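PDB 3F3B: phage-like element PBSX protein XkdH from Bacillus subtilis, which is of unknown function but probably belongs to the defective phage-like particle PBSX, perhaps as a structural component. Local coordinates for residues Y14-Q19 / P35-P40. Residues are numbered along the deposited sequence; the frame is centred on the assembly and turned at random.
Sequences YHEAAQ and PVISYP
Pro35 sets its ring CB 3.9 Å from Ala18 CB; with no amide N-H to give the partner strand, proline makes its contact here through the ring. At Val36 the carbonyl O receives Gln19 N, and the branched side chain, well suited to an extended strand, lies alongside Gln19 CB. Ile37 lies on the face that carries Ala18: its CG2 meets Glu16 CB at 3.6 Å while CD1 reaches over Ala18 CA. Ser38 and Ala17 form an antiparallel hydrogen-bonded pair, Ala17 N to Ser38 O (2.9 Å) and Ser38 N to Ala17 O (3.1 Å, N-H...O 163°). Bent at chi2 (-59°), Gln19 folds back and its NE2 donates (168°) from above the carbonyl plane, so two bonds grip Ala17 O. Tyr39 offers a ring face to the parallel Glu16 carboxylate, OE1 3.3 Å above the ring centre: flat packing, probably with little electrostatic gain over an electron-rich ring; the phenol OH bonds instead to Asn85 O. Pro40 then sets its carbonyl O at the edge of the Tyr14 ring, 3.5 Å from CD1. Backbone pairing thus holds this projecting beta-hairpin arm together, with side chains largely on the surface, while Tyr39 and Tyr14, cation-pi partner of Lys87, tie its base to the barrel-like body.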
loop_
_atom_site.group_PDB
_atom_site.type_symbol
_atom_site.label_atom_id
_atom_site.label_comp_id
_atom_site.label_asym_id
_atom_site.label_seq_id
_atom_site.Cartn_x
_atom_site.Cartn_y
_atom_site.Cartn_z
ATOM N N TYR A 14 -1.030 -5.792 2.715
ATOM C CA TYR A 14 -0.395 -6.023 4.011
ATOM C C TYR A 14 -0.745 -4.857 4.920
ATOM O O TYR A 14 -0.545 -3.695 4.553
ATOM C CB TYR A 14 1.135 -6.059 3.886
ATOM C CG TYR A 14 1.690 -7.123 2.971
ATOM C CD1 TYR A 14 2.464 -8.169 3.477
ATOM C CD2 TYR A 14 1.467 -7.070 1.594
ATOM C CE1 TYR A 14 3.006 -9.136 2.631
ATOM C CE2 TYR A 14 1.997 -8.028 0.740
ATOM C CZ TYR A 14 2.766 -9.060 1.261
ATOM O OH TYR A 14 3.276 -10.020 0.413
ATOM N N HIS A 15 -1.234 -5.163 6.114
ATOM C CA HIS A 15 -1.592 -4.123 7.061
ATOM C C HIS A 15 -0.477 -3.855 8.062
ATOM O O HIS A 15 0.229 -4.774 8.480
ATOM C CB HIS A 15 -2.849 -4.521 7.823
ATOM C CG HIS A 15 -4.021 -4.814 6.946
ATOM N ND1 HIS A 15 -4.353 -4.027 5.863
ATOM C CD2 HIS A 15 -4.971 -5.772 7.022
ATOM C CE1 HIS A 15 -5.460 -4.487 5.312
ATOM N NE2 HIS A 15 -5.856 -5.545 5.996
ATOM N N GLU A 16 -0.313 -2.593 8.440
ATOM C CA GLU A 16 0.686 -2.244 9.434
ATOM C C GLU A 16 0.210 -2.927 10.714
ATOM O O GLU A 16 -0.992 -2.993 10.977
ATOM C CB GLU A 16 0.738 -0.724 9.633
ATOM C CG GLU A 16 1.303 0.046 8.444
ATOM C CD GLU A 16 2.829 0.004 8.377
ATOM O OE1 GLU A 16 3.416 -1.052 8.710
ATOM O OE2 GLU A 16 3.443 1.022 7.980
ATOM N N ALA A 17 1.136 -3.452 11.502
ATOM C CA ALA A 17 0.755 -4.121 12.738
ATOM C C ALA A 17 1.720 -3.794 13.866
ATOM O O ALA A 17 2.906 -3.556 13.636
ATOM C CB ALA A 17 0.695 -5.639 12.518
ATOM N N ALA A 18 1.198 -3.763 15.088
ATOM C CA ALA A 18 2.025 -3.485 16.253
ATOM C C ALA A 18 2.786 -4.767 16.561
ATOM O O ALA A 18 2.184 -5.838 16.678
ATOM C CB ALA A 18 1.159 -3.088 17.436
ATOM N N GLN A 19 4.109 -4.656 16.675
ATOM C CA GLN A 19 4.956 -5.810 16.961
ATOM C C GLN A 19 5.115 -6.029 18.458
ATOM O O GLN A 19 5.012 -5.092 19.249
ATOM C CB GLN A 19 6.333 -5.626 16.322
ATOM C CG GLN A 19 6.278 -5.398 14.824
ATOM C CD GLN A 19 5.605 -6.541 14.091
ATOM O OE1 GLN A 19 6.106 -7.667 14.079
ATOM N NE2 GLN A 19 4.460 -6.258 13.478
ATOM N N PRO A 35 4.489 1.347 20.089
ATOM C CA PRO A 35 4.921 0.016 19.654
ATOM C C PRO A 35 5.763 0.092 18.391
ATOM O O PRO A 35 5.887 1.154 17.782
ATOM C CB PRO A 35 3.602 -0.714 19.389
ATOM C CG PRO A 35 2.595 0.041 20.219
ATOM C CD PRO A 35 3.023 1.463 20.016
ATOM N N VAL A 36 6.340 -1.041 18.008
ATOM C CA VAL A 36 7.133 -1.117 16.792
ATOM C C VAL A 36 6.148 -1.544 15.717
ATOM O O VAL A 36 5.575 -2.626 15.799
ATOM C CB VAL A 36 8.252 -2.167 16.906
ATOM C CG1 VAL A 36 8.984 -2.293 15.574
ATOM C CG2 VAL A 36 9.220 -1.771 18.019
ATOM N N ILE A 37 5.951 -0.683 14.723
ATOM C CA ILE A 37 5.008 -0.938 13.636
ATOM C C ILE A 37 5.709 -1.462 12.389
ATOM O O ILE A 37 6.691 -0.869 11.928
ATOM C CB ILE A 37 4.250 0.360 13.240
ATOM C CG1 ILE A 37 3.787 1.111 14.496
ATOM C CG2 ILE A 37 3.073 0.019 12.334
ATOM C CD1 ILE A 37 2.930 0.295 15.430
ATOM N N SER A 38 5.198 -2.562 11.841
ATOM C CA SER A 38 5.771 -3.158 10.633
ATOM C C SER A 38 4.769 -4.076 9.955
ATOM O O SER A 38 3.695 -4.332 10.494
ATOM C CB SER A 38 7.032 -3.952 10.974
ATOM O OG SER A 38 6.731 -5.037 11.832
ATOM N N TYR A 39 5.123 -4.571 8.773
ATOM C CA TYR A 39 4.242 -5.466 8.025
ATOM C C TYR A 39 4.612 -6.923 8.262
ATOM O O TYR A 39 5.756 -7.239 8.569
ATOM C CB TYR A 39 4.325 -5.197 6.515
ATOM C CG TYR A 39 4.023 -3.780 6.085
ATOM C CD1 TYR A 39 5.050 -2.907 5.733
ATOM C CD2 TYR A 39 2.714 -3.318 6.010
ATOM C CE1 TYR A 39 4.774 -1.605 5.311
ATOM C CE2 TYR A 39 2.431 -2.019 5.593
ATOM C CZ TYR A 39 3.463 -1.172 5.247
ATOM O OH TYR A 39 3.193 0.113 4.852
ATOM N N PRO A 40 3.639 -7.834 8.120
ATOM C CA PRO A 40 3.889 -9.267 8.317
ATOM C C PRO A 40 4.589 -9.870 7.093
ATOM O O PRO A 40 4.656 -9.239 6.039
ATOM C CB PRO A 40 2.488 -9.822 8.515
ATOM C CG PRO A 40 1.666 -8.946 7.589
ATOM C CD PRO A 40 2.204 -7.570 7.907
#